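Designed CISK-PX domain (Synthetic construct, PDB 4OXW) probably binds phosphoinositide head groups, being a computationally designed version of the PX domain of the kinase CISK. Local coordinates at residues K24-K29 with Y73-E78; R43-F48 with Q86-Y91; K53-R58 with P99-D104; K70-Y73 with Q79-E82. All coordinates share one frame; numbering follows the deposited sequence.

In the fold
The four contacts illustrate how a small PX fold divides its work between core and surface. Interaction 2 lies nearest the centre, where the start of helix 45-58 meets helix 78-96 through aromatic and leucine packing. Interaction 3, buried apart from its exposed Arg58, joins the far end of helix 45-58 to the short helix 99-102 and adds a salt bridge to its leucine contact. On the other side of the chain, interactions 1 and 4 hold the loop before helix 78-96 by apolar contact, one against strand 25-34 at the surface, the other, partly buried, against that helix's first turn. Interactions 1 and 2 meet at one sulfate ion and across neighbouring strands.

Interaction 1: residues K24-K29 with Y73-E78; sequences KHVMYK and YSALDE. With SO4 (sulfate ion), chain B.
Val26 and Ala75 carry this contact, methyl against methyl: CG2 of Val26 lies 3.9 Å from CB of Ala75. The valine places that branch by its first torsion, with CG1 anti to the backbone N (chi1 170°) and CG2 therefore beside that N, on the flank facing the loop. Next to it the touch is looser. CB of Lys24 stays 4.4 Å from the carbonyl O of Ser74, and although the lysine side chain starts toward the loop, its amine swings away.

Farther out, Val26 also packs on Phe15 of strand 9-18 and on Leu81 of helix 78-96, so the loop touches the margin of a larger apolar cluster. From the loop side, the carbonyl O of Ala75 accepts a hydrogen bond from Lys17 NZ. Asp77 is the N-cap of helix 78-96, its OD1 accepting a hydrogen bond from Gln79 N and a weak one from Ile80 N.

The strand alternates, and His25 points away from the loop. Its ND1 gives a weak hydrogen bond to O2 of the chain B sulfate, 3.4 Å long with an angle of 158° at the hydrogen, so that the ion sits at the edge of the imidazole ring, near its plane. Arg44 and Ser46 hold the same ion more closely.

This surface contact joins the start of strand 25-34 to the loop before helix 78-96. With 104 Å² buried and residues 74-76 poorly ordered, a single methyl contact probably restrains this loop only lightly, leaving much of its placement to the capped helix and the lysine bond.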
# COMPACT_ATOMS: atom_id res chain seq x y z
N LYS A 24 -11.54 13.41 -6.67
CA LYS A 24 -11.36 11.99 -6.98
C LYS A 24 -10.04 11.59 -6.34
O LYS A 24 -9.01 12.07 -6.75
CB LYS A 24 -11.30 11.74 -8.49
CG LYS A 24 -12.66 11.55 -9.15
CD LYS A 24 -13.43 10.39 -8.53
CE LYS A 24 -14.90 10.72 -8.36
NZ LYS A 24 -15.52 9.99 -7.22
N HIS A 25 -10.10 10.76 -5.30
CA HIS A 25 -8.88 10.12 -4.76
C HIS A 25 -9.07 8.61 -4.93
O HIS A 25 -10.21 8.11 -4.98
CB HIS A 25 -8.64 10.48 -3.27
CG HIS A 25 -8.28 11.92 -3.06
ND1 HIS A 25 -7.02 12.42 -3.35
CD2 HIS A 25 -9.01 12.97 -2.62
CE1 HIS A 25 -7.00 13.72 -3.08
NE2 HIS A 25 -8.20 14.08 -2.65
N VAL A 26 -7.95 7.89 -5.03
CA VAL A 26 -8.00 6.46 -5.26
C VAL A 26 -7.40 5.83 -4.00
O VAL A 26 -6.34 6.24 -3.54
CB VAL A 26 -7.13 6.07 -6.45
CG1 VAL A 26 -6.97 4.56 -6.58
CG2 VAL A 26 -7.69 6.63 -7.76
N MET A 27 -8.14 4.88 -3.46
CA MET A 27 -7.69 4.08 -2.33
C MET A 27 -7.56 2.63 -2.74
O MET A 27 -8.29 2.13 -3.59
CB MET A 27 -8.67 4.22 -1.19
CG MET A 27 -8.80 5.64 -0.71
SD MET A 27 -8.60 5.74 1.07
CE MET A 27 -8.99 7.48 1.27
N TYR A 28 -6.59 1.96 -2.13
CA TYR A 28 -6.27 0.57 -2.42
C TYR A 28 -6.73 -0.23 -1.24
O TYR A 28 -6.44 0.13 -0.11
CB TYR A 28 -4.73 0.38 -2.69
CG TYR A 28 -4.32 1.17 -3.92
CD1 TYR A 28 -4.41 0.62 -5.19
CD2 TYR A 28 -3.93 2.49 -3.83
CE1 TYR A 28 -4.13 1.34 -6.34
CE2 TYR A 28 -3.63 3.24 -4.96
CZ TYR A 28 -3.77 2.67 -6.24
OH TYR A 28 -3.50 3.38 -7.43
N LYS A 29 -7.51 -1.28 -1.50
CA LYS A 29 -8.01 -2.15 -0.45
C LYS A 29 -6.98 -3.24 -0.17
O LYS A 29 -6.73 -4.10 -1.01
CB LYS A 29 -9.34 -2.77 -0.91
CG LYS A 29 -9.89 -3.75 0.09
CD LYS A 29 -11.18 -4.38 -0.38
CE LYS A 29 -11.79 -5.20 0.76
NZ LYS A 29 -13.03 -5.93 0.32
N TYR A 73 -3.80 11.89 -14.73
CA TYR A 73 -4.82 12.88 -15.05
C TYR A 73 -6.25 12.44 -14.67
O TYR A 73 -6.81 11.51 -15.27
CB TYR A 73 -4.75 13.17 -16.53
CG TYR A 73 -5.88 13.99 -17.09
CD1 TYR A 73 -5.94 15.37 -16.91
CD2 TYR A 73 -6.87 13.39 -17.87
CE1 TYR A 73 -6.97 16.12 -17.46
CE2 TYR A 73 -7.90 14.13 -18.43
CZ TYR A 73 -7.94 15.49 -18.22
OH TYR A 73 -8.98 16.22 -18.77
N SER A 74 -6.83 13.14 -13.69
CA SER A 74 -8.20 12.90 -13.22
C SER A 74 -8.39 11.50 -12.63
O SER A 74 -9.52 11.04 -12.46
CB SER A 74 -9.22 13.16 -14.34
OG SER A 74 -9.48 14.55 -14.50
N ALA A 75 -7.28 10.84 -12.30
CA ALA A 75 -7.29 9.42 -11.99
C ALA A 75 -7.88 8.68 -13.19
O ALA A 75 -8.27 7.51 -13.10
CB ALA A 75 -8.11 9.18 -10.74
N LEU A 76 -7.93 9.37 -14.32
CA LEU A 76 -8.67 8.92 -15.49
C LEU A 76 -8.24 7.54 -15.95
O LEU A 76 -9.07 6.76 -16.42
CB LEU A 76 -8.51 9.92 -16.65
CG LEU A 76 -9.15 9.53 -17.98
CD1 LEU A 76 -10.66 9.53 -17.85
CD2 LEU A 76 -8.68 10.44 -19.11
N ASP A 77 -6.95 7.24 -15.82
CA ASP A 77 -6.44 6.06 -16.49
C ASP A 77 -6.42 4.83 -15.61
O ASP A 77 -5.56 4.62 -14.77
CB ASP A 77 -5.09 6.30 -17.16
CG ASP A 77 -4.81 5.26 -18.24
OD1 ASP A 77 -5.35 4.14 -18.14
OD2 ASP A 77 -4.06 5.55 -19.21
N GLU A 78 -7.40 3.97 -15.83
CA GLU A 78 -7.48 2.74 -15.08
C GLU A 78 -6.41 1.78 -15.44
O GLU A 78 -6.10 0.91 -14.65
CB GLU A 78 -8.87 2.08 -15.28
CG GLU A 78 -9.95 2.75 -14.46
CD GLU A 78 -10.77 3.72 -15.27
OE1 GLU A 78 -10.32 4.10 -16.37
OE2 GLU A 78 -11.88 4.10 -14.80
S SO4 B . -2.73 10.06 -3.86
O1 SO4 B . -3.05 9.18 -5.04
O2 SO4 B . -3.96 10.91 -3.77
O3 SO4 B . -2.32 9.43 -2.59
O4 SO4 B . -1.54 10.82 -4.25

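Interaction 2: residues R43-F48 with Q86-Y91; sequences RRYSDF and QGLEKY. With SO4 (sulfate ion), chain B; SO4 (sulfate ion), chain C.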
# COMPACT_ATOMS: atom_id res chain seq x y z
N ARG A 43 -5.87 2.32 1.80
CA ARG A 43 -4.73 3.24 1.81
C ARG A 43 -4.52 3.88 0.47
O ARG A 43 -4.56 3.23 -0.58
CB ARG A 43 -3.42 2.51 2.21
CG ARG A 43 -3.52 1.88 3.59
CD ARG A 43 -3.42 2.95 4.70
NE ARG A 43 -3.47 2.29 6.01
CZ ARG A 43 -4.45 2.37 6.87
NH1 ARG A 43 -5.54 3.09 6.62
NH2 ARG A 43 -4.38 1.70 8.02
N ARG A 44 -4.21 5.15 0.49
CA ARG A 44 -3.84 5.89 -0.73
C ARG A 44 -2.38 5.71 -1.06
O ARG A 44 -1.57 5.36 -0.19
CB ARG A 44 -4.09 7.43 -0.50
CG ARG A 44 -5.49 7.82 -0.17
CD ARG A 44 -5.50 9.26 0.36
NE ARG A 44 -4.98 10.16 -0.65
CZ ARG A 44 -4.44 11.35 -0.38
NH1 ARG A 44 -4.36 11.78 0.88
NH2 ARG A 44 -4.00 12.12 -1.37
N TYR A 45 -2.00 6.00 -2.30
CA TYR A 45 -0.60 5.95 -2.70
C TYR A 45 0.25 6.80 -1.76
O TYR A 45 1.35 6.41 -1.37
CB TYR A 45 -0.36 6.45 -4.14
CG TYR A 45 1.10 6.49 -4.50
CD1 TYR A 45 1.78 5.35 -4.92
CD2 TYR A 45 1.83 7.69 -4.46
CE1 TYR A 45 3.12 5.38 -5.25
CE2 TYR A 45 3.16 7.71 -4.77
CZ TYR A 45 3.83 6.57 -5.14
OH TYR A 45 5.16 6.60 -5.47
N SER A 46 -0.26 7.97 -1.39
CA SER A 46 0.51 8.88 -0.51
C SER A 46 0.73 8.27 0.86
O SER A 46 1.72 8.59 1.52
CB SER A 46 -0.16 10.23 -0.38
OG SER A 46 -1.47 10.13 0.13
N ASP A 47 -0.18 7.41 1.32
CA ASP A 47 0.06 6.66 2.58
C ASP A 47 1.25 5.69 2.43
O ASP A 47 2.13 5.60 3.31
CB ASP A 47 -1.15 5.91 3.05
CG ASP A 47 -2.36 6.81 3.29
OD1 ASP A 47 -2.17 7.89 3.85
OD2 ASP A 47 -3.47 6.32 3.04
N PHE A 48 1.27 4.94 1.35
CA PHE A 48 2.39 4.07 1.03
C PHE A 48 3.69 4.84 0.90
O PHE A 48 4.73 4.39 1.36
CB PHE A 48 2.22 3.32 -0.28
CG PHE A 48 1.24 2.18 -0.26
CD1 PHE A 48 1.69 0.87 -0.08
CD2 PHE A 48 -0.11 2.38 -0.51
CE1 PHE A 48 0.79 -0.18 -0.13
CE2 PHE A 48 -1.02 1.32 -0.55
CZ PHE A 48 -0.55 0.03 -0.37
N GLN A 86 -0.89 -3.46 -8.75
CA GLN A 86 -0.03 -4.63 -8.77
C GLN A 86 1.32 -4.38 -8.12
O GLN A 86 1.83 -5.20 -7.37
CB GLN A 86 0.19 -5.05 -10.20
CG GLN A 86 -1.07 -5.43 -10.93
CD GLN A 86 -0.81 -5.70 -12.41
OE1 GLN A 86 0.34 -5.98 -12.81
NE2 GLN A 86 -1.86 -5.60 -13.23
N GLY A 87 1.87 -3.21 -8.41
CA GLY A 87 3.17 -2.85 -7.82
C GLY A 87 3.11 -2.61 -6.35
O GLY A 87 4.04 -2.98 -5.60
N LEU A 88 2.05 -1.95 -5.89
CA LEU A 88 1.87 -1.70 -4.45
C LEU A 88 1.63 -3.01 -3.71
O LEU A 88 2.07 -3.18 -2.59
CB LEU A 88 0.68 -0.77 -4.21
CG LEU A 88 0.90 0.69 -4.64
CD1 LEU A 88 -0.36 1.50 -4.46
CD2 LEU A 88 2.01 1.35 -3.83
N GLU A 89 0.96 -3.95 -4.37
CA GLU A 89 0.77 -5.29 -3.79
C GLU A 89 2.11 -6.03 -3.60
O GLU A 89 2.40 -6.55 -2.52
CB GLU A 89 -0.19 -6.14 -4.64
CG GLU A 89 -0.37 -7.55 -4.12
CD GLU A 89 -1.36 -8.34 -4.95
OE1 GLU A 89 -0.99 -8.69 -6.09
OE2 GLU A 89 -2.51 -8.58 -4.48
N LYS A 90 2.95 -6.03 -4.62
CA LYS A 90 4.29 -6.66 -4.53
C LYS A 90 5.09 -5.96 -3.44
O LYS A 90 5.77 -6.59 -2.62
CB LYS A 90 5.00 -6.57 -5.89
CG LYS A 90 6.43 -7.08 -5.84
CD LYS A 90 6.96 -7.25 -7.26
CE LYS A 90 8.49 -7.37 -7.28
NZ LYS A 90 9.05 -7.37 -8.67
N TYR A 91 4.99 -4.62 -3.38
CA TYR A 91 5.71 -3.85 -2.35
C TYR A 91 5.35 -4.27 -0.92
O TYR A 91 6.21 -4.64 -0.11
CB TYR A 91 5.40 -2.38 -2.52
CG TYR A 91 6.09 -1.48 -1.50
CD1 TYR A 91 7.40 -1.06 -1.70
CD2 TYR A 91 5.41 -1.03 -0.37
CE1 TYR A 91 8.05 -0.27 -0.76
CE2 TYR A 91 6.02 -0.21 0.56
CZ TYR A 91 7.35 0.15 0.38
OH TYR A 91 7.93 0.95 1.32
S SO4 B . -2.73 10.06 -3.86
O1 SO4 B . -3.05 9.18 -5.04
O2 SO4 B . -3.96 10.91 -3.77
O3 SO4 B . -2.32 9.43 -2.59
O4 SO4 B . -1.54 10.82 -4.25
S SO4 C . -2.44 15.29 0.59
O1 SO4 C . -2.83 14.92 -0.79
O2 SO4 C . -3.16 16.53 1.01
O3 SO4 C . -2.80 14.21 1.55
O4 SO4 C . -0.98 15.53 0.65
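Leu88 reaches across from helix 78-96 and lays its CD2 methyl over one face of the Phe48 ring. This CH-pi contact puts CD2 3.9 Å from the ring centroid, only 18° off the normal, while Leu88 CD1 lies 4.0 Å from Phe48 CE2. The same CD2 methyl also touches Tyr45 CD1 at 4.2 Å, so one leucine fills the angle between two aromatic rings. Tyr91 comes to the edge of the phenylalanine, its CD2 4.2 Å from Phe48 CD1. Were Phe48 exchanged for an alanine, Leu88 CD2 would probably lose the ring face it covers and a gap would open between the helices. Both tyrosines turn their hydroxyls elsewhere, Tyr45 OH to Pro67 O and Tyr91 OH to His52 ND1.

The other side of 43-48 is polar and more open. Arg44, its chain bent at chi3 (60°), spreads its guanidinium between two sulfate ions, probably from the crystallisation liquor, that may mimic phosphate: NH2 donates to O2 of the chain B ion at 2.7 Å and to O1 of the chain C ion, which NH1 also grips through O3. Ser46 OG lies 3.2 Å above the guanidinium plane, and Ser46 N bonds O3 of the chain B sulfate at 2.8 Å. An arginine and a helix N-terminus gathered round an anion, within the sequence RRYSDF, are consistent with the 3-phosphate site of phosphoinositide-binding PX domains.

Interaction 3: residues K53-R58 with P99-D104; sequences KKLQQR and PVLAND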
# COMPACT_ATOMS: atom_id res chain seq x y z
N LYS A 53 9.08 6.26 3.03
CA LYS A 53 10.13 7.21 3.40
C LYS A 53 10.57 6.98 4.84
O LYS A 53 11.77 7.01 5.14
CB LYS A 53 9.65 8.65 3.20
CG LYS A 53 9.58 9.10 1.75
CD LYS A 53 10.92 9.01 1.02
CE LYS A 53 10.77 9.39 -0.44
NZ LYS A 53 11.86 8.83 -1.29
N LYS A 54 9.63 6.68 5.73
CA LYS A 54 9.97 6.48 7.16
C LYS A 54 10.63 5.15 7.38
O LYS A 54 11.55 5.05 8.17
CB LYS A 54 8.74 6.63 8.05
CG LYS A 54 8.14 8.01 7.96
CD LYS A 54 9.23 9.08 8.06
CE LYS A 54 8.72 10.41 8.57
NZ LYS A 54 9.49 11.59 8.07
N LEU A 55 10.18 4.11 6.68
CA LEU A 55 10.84 2.81 6.80
C LEU A 55 12.22 2.81 6.24
O LEU A 55 13.13 2.15 6.78
CB LEU A 55 10.05 1.73 6.06
CG LEU A 55 8.93 1.11 6.82
CD1 LEU A 55 8.32 0.04 5.92
CD2 LEU A 55 9.34 0.44 8.14
N GLN A 56 12.39 3.52 5.14
CA GLN A 56 13.67 3.60 4.47
C GLN A 56 14.70 4.27 5.39
O GLN A 56 15.89 3.95 5.34
CB GLN A 56 13.48 4.39 3.21
CG GLN A 56 14.64 4.51 2.28
CD GLN A 56 14.21 5.11 0.96
OE1 GLN A 56 13.79 6.26 0.89
NE2 GLN A 56 14.27 4.31 -0.09
N GLN A 57 14.25 5.17 6.24
CA GLN A 57 15.15 5.80 7.21
C GLN A 57 15.63 4.79 8.26
O GLN A 57 16.78 4.84 8.67
CB GLN A 57 14.50 7.01 7.87
CG GLN A 57 14.40 8.20 6.92
CD GLN A 57 13.27 9.18 7.25
OE1 GLN A 57 12.72 9.20 8.36
NE2 GLN A 57 12.91 10.01 6.27
N ARG A 58 14.77 3.86 8.64
CA ARG A 58 15.07 2.91 9.70
C ARG A 58 15.84 1.70 9.17
O ARG A 58 16.79 1.21 9.80
CB ARG A 58 13.78 2.44 10.35
CG ARG A 58 13.02 3.48 11.16
CD ARG A 58 11.83 2.83 11.85
NE ARG A 58 10.99 3.77 12.60
CZ ARG A 58 10.06 3.41 13.48
NH1 ARG A 58 9.84 2.12 13.74
NH2 ARG A 58 9.34 4.33 14.12
N PRO A 99 10.30 -10.39 8.68
CA PRO A 99 9.84 -10.32 10.05
C PRO A 99 10.09 -8.99 10.78
O PRO A 99 9.19 -8.48 11.43
CB PRO A 99 10.61 -11.46 10.72
CG PRO A 99 10.80 -12.47 9.64
CD PRO A 99 10.97 -11.67 8.38
N VAL A 100 11.29 -8.41 10.67
CA VAL A 100 11.63 -7.17 11.34
C VAL A 100 10.74 -5.97 10.89
O VAL A 100 10.36 -5.12 11.68
CB VAL A 100 13.12 -6.82 11.09
CG1 VAL A 100 13.43 -5.43 11.62
CG2 VAL A 100 14.04 -7.84 11.78
N LEU A 101 10.43 -5.92 9.60
CA LEU A 101 9.52 -4.89 9.10
C LEU A 101 8.07 -5.18 9.47
O LEU A 101 7.35 -4.27 9.85
CB LEU A 101 9.62 -4.78 7.58
CG LEU A 101 11.02 -4.45 7.03
CD1 LEU A 101 11.00 -4.37 5.53
CD2 LEU A 101 11.54 -3.17 7.62
N ALA A 102 7.66 -6.43 9.35
CA ALA A 102 6.28 -6.82 9.67
C ALA A 102 5.91 -6.46 11.10
O ALA A 102 4.73 -6.19 11.42
CB ALA A 102 6.10 -8.32 9.43
N ASN A 103 6.92 -6.45 11.98
CA ASN A 103 6.72 -6.15 13.39
C ASN A 103 7.02 -4.73 13.79
O ASN A 103 6.84 -4.34 14.95
CB ASN A 103 7.54 -7.14 14.23
CG ASN A 103 7.01 -8.55 14.11
OD1 ASN A 103 7.63 -9.43 13.51
ND2 ASN A 103 5.82 -8.76 14.64
N ASP A 104 7.45 -3.94 12.82
CA ASP A 104 7.70 -2.57 13.07
C ASP A 104 6.39 -1.81 13.29
O ASP A 104 5.38 -2.09 12.63
CB ASP A 104 8.52 -1.97 11.93
CG ASP A 104 8.93 -0.57 12.20
OD1 ASP A 104 10.09 -0.36 12.55
OD2 ASP A 104 8.08 0.35 12.08
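Asp104 and Arg58 meet in a salt bridge at the edge of a small apolar contact. The aspartate stands in the turn between helix 99-102 and helix 105-112, and its CB points toward helix 45-58. With CG anti to the backbone N (chi1 -174°), the carboxylate extends across the gap, and CG itself comes within 3.2 Å of Arg58 NH1. That nitrogen sits before both carboxylate oxygens, 2.8 Å from Asp104 OD1, where it makes the hydrogen bond on the syn side, and 3.0 Å from OD2, a close approach. OD1 also passes 3.7 Å from Arg58 CD. CD2 of Leu55 lies 4.1 Å from OD2, and the backbone N of Leu106 donates to OD2, making Asp104 the N-cap of helix 105-112. Leu55 CD2 reaches Leu101 CD2 at 4.3 Å, and Ile95 backs both leucines.

NH1 alone reaches the carboxylate, the planes standing 59° apart, and the bond is bent (138° at the hydrogen). Replacing Asp104 with an alanine would probably leave Arg58 without its mate and the first turn of helix 105-112 uncapped. One carboxylate thus has two tasks: it pairs with the arginine's charge, chiefly through OD1, and caps the next helix through OD2.

Interaction 4: residues K70-Y73 with Q79-E82; sequences KWIY and QILE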
# COMPACT_ATOMS: atom_id res chain seq x y z
N LYS A 70 3.68 9.55 -10.18
CA LYS A 70 3.18 9.77 -11.54
C LYS A 70 2.26 10.95 -11.54
O LYS A 70 1.57 11.22 -10.59
CB LYS A 70 2.38 8.55 -12.04
CG LYS A 70 3.19 7.25 -12.15
CD LYS A 70 2.40 6.05 -12.65
CE LYS A 70 2.14 6.17 -14.14
NZ LYS A 70 3.36 6.31 -15.00
N TRP A 71 2.26 11.67 -12.65
CA TRP A 71 1.18 12.58 -12.95
C TRP A 71 0.03 11.69 -13.52
O TRP A 71 0.15 11.02 -14.57
CB TRP A 71 1.65 13.59 -14.00
CG TRP A 71 0.54 14.37 -14.66
CD1 TRP A 71 -0.20 15.36 -14.09
CD2 TRP A 71 0.11 14.27 -16.02
NE1 TRP A 71 -1.10 15.86 -15.02
CE2 TRP A 71 -0.93 15.20 -16.20
CE3 TRP A 71 0.49 13.46 -17.10
CZ2 TRP A 71 -1.58 15.35 -17.44
CZ3 TRP A 71 -0.18 13.59 -18.30
CH2 TRP A 71 -1.19 14.54 -18.45
N ILE A 72 -1.06 11.66 -12.84
CA ILE A 72 -2.21 10.80 -13.28
C ILE A 72 -3.34 11.76 -13.48
O ILE A 72 -3.77 12.37 -12.53
CB ILE A 72 -2.63 9.74 -12.22
CG1 ILE A 72 -1.39 9.02 -11.72
CG2 ILE A 72 -3.66 8.74 -12.78
CD1 ILE A 72 -1.69 7.79 -10.94
N TYR A 73 -3.80 11.89 -14.73
CA TYR A 73 -4.82 12.88 -15.05
C TYR A 73 -6.25 12.44 -14.67
O TYR A 73 -6.81 11.51 -15.27
CB TYR A 73 -4.75 13.17 -16.53
CG TYR A 73 -5.88 13.99 -17.09
CD1 TYR A 73 -5.94 15.37 -16.91
CD2 TYR A 73 -6.87 13.39 -17.87
CE1 TYR A 73 -6.97 16.12 -17.46
CE2 TYR A 73 -7.90 14.13 -18.43
CZ TYR A 73 -7.94 15.49 -18.22
OH TYR A 73 -8.98 16.22 -18.77
N GLN A 79 -5.79 1.91 -16.61
CA GLN A 79 -4.74 1.02 -16.95
C GLN A 79 -3.52 1.32 -16.05
O GLN A 79 -2.86 0.40 -15.55
CB GLN A 79 -4.41 1.14 -18.42
CG GLN A 79 -2.99 0.83 -18.80
CD GLN A 79 -2.69 1.32 -20.21
OE1 GLN A 79 -2.63 0.53 -21.15
NE2 GLN A 79 -2.53 2.65 -20.36
N ILE A 80 -3.27 2.61 -15.85
CA ILE A 80 -2.19 3.06 -14.91
C ILE A 80 -2.49 2.58 -13.48
O ILE A 80 -1.61 2.08 -12.76
CB ILE A 80 -2.07 4.59 -14.94
CG1 ILE A 80 -1.37 5.02 -16.23
CG2 ILE A 80 -1.35 5.12 -13.71
CD1 ILE A 80 -1.29 6.53 -16.38
N LEU A 81 -3.74 2.72 -13.06
CA LEU A 81 -4.16 2.26 -11.72
C LEU A 81 -4.04 0.74 -11.54
O LEU A 81 -3.62 0.28 -10.48
CB LEU A 81 -5.57 2.75 -11.37
CG LEU A 81 -5.85 4.25 -11.31
CD1 LEU A 81 -7.29 4.62 -11.04
CD2 LEU A 81 -4.90 4.92 -10.32
N GLU A 82 -4.36 -0.06 -12.57
CA GLU A 82 -4.16 -1.48 -12.41
C GLU A 82 -2.69 -1.87 -12.19
O GLU A 82 -2.40 -2.75 -11.39
CB GLU A 82 -4.66 -2.27 -13.62
CG GLU A 82 -6.15 -2.22 -13.86
CD GLU A 82 -7.00 -2.86 -12.77
OE1 GLU A 82 -6.49 -3.63 -11.93
OE2 GLU A 82 -8.19 -2.50 -12.73
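Lys70 begins the contact with its aliphatic chain and not with its amine. The chain bends at chi3 and chi4 (74° and 57°), which brings CE over Ile80 at 3.7 Å from its CG2, with Ile80 CD1 a little farther off at 4.1 Å. CD adds a second, slightly longer touch, the two side chains crossing at a slant. The lysine also touches Arg84, one turn farther along the helix.

Trp71 turns its side chain away from the helix. One face of its indole is met from within the loop, where Tyr73 CB lies 3.9 Å above the plane, toward the rim.

Ile72 points back in, and its CD1 does the touching. That methyl is 3.9 Å from Ile80 CG2 and 4.4 Å from Leu81 CD2, and the two isoleucine side chains run past each other in opposite directions. Ile80 CG2 is thus touched by both Lys70 CE and Ile72 CD1. Leu81 continues inward to Phe15 on strand 9-18 and Tyr28 on strand 25-34, linking this partly buried patch to the sheet. Tyr73 again directs the end of its side chain outward.

The loop therefore alternates: residues 70 and 72 face the first turns of helix 78-96, while the aromatic side chains of 71 and 73 leave it. Lys70 closes the PPxK motif of PX domains, and Trp71 to Tyr73 begin the stretch after it, which commonly carries apolar residues for inserting into membranes. The outward tryptophan and tyrosine are consistent with such a membrane-facing loop in this designed domain.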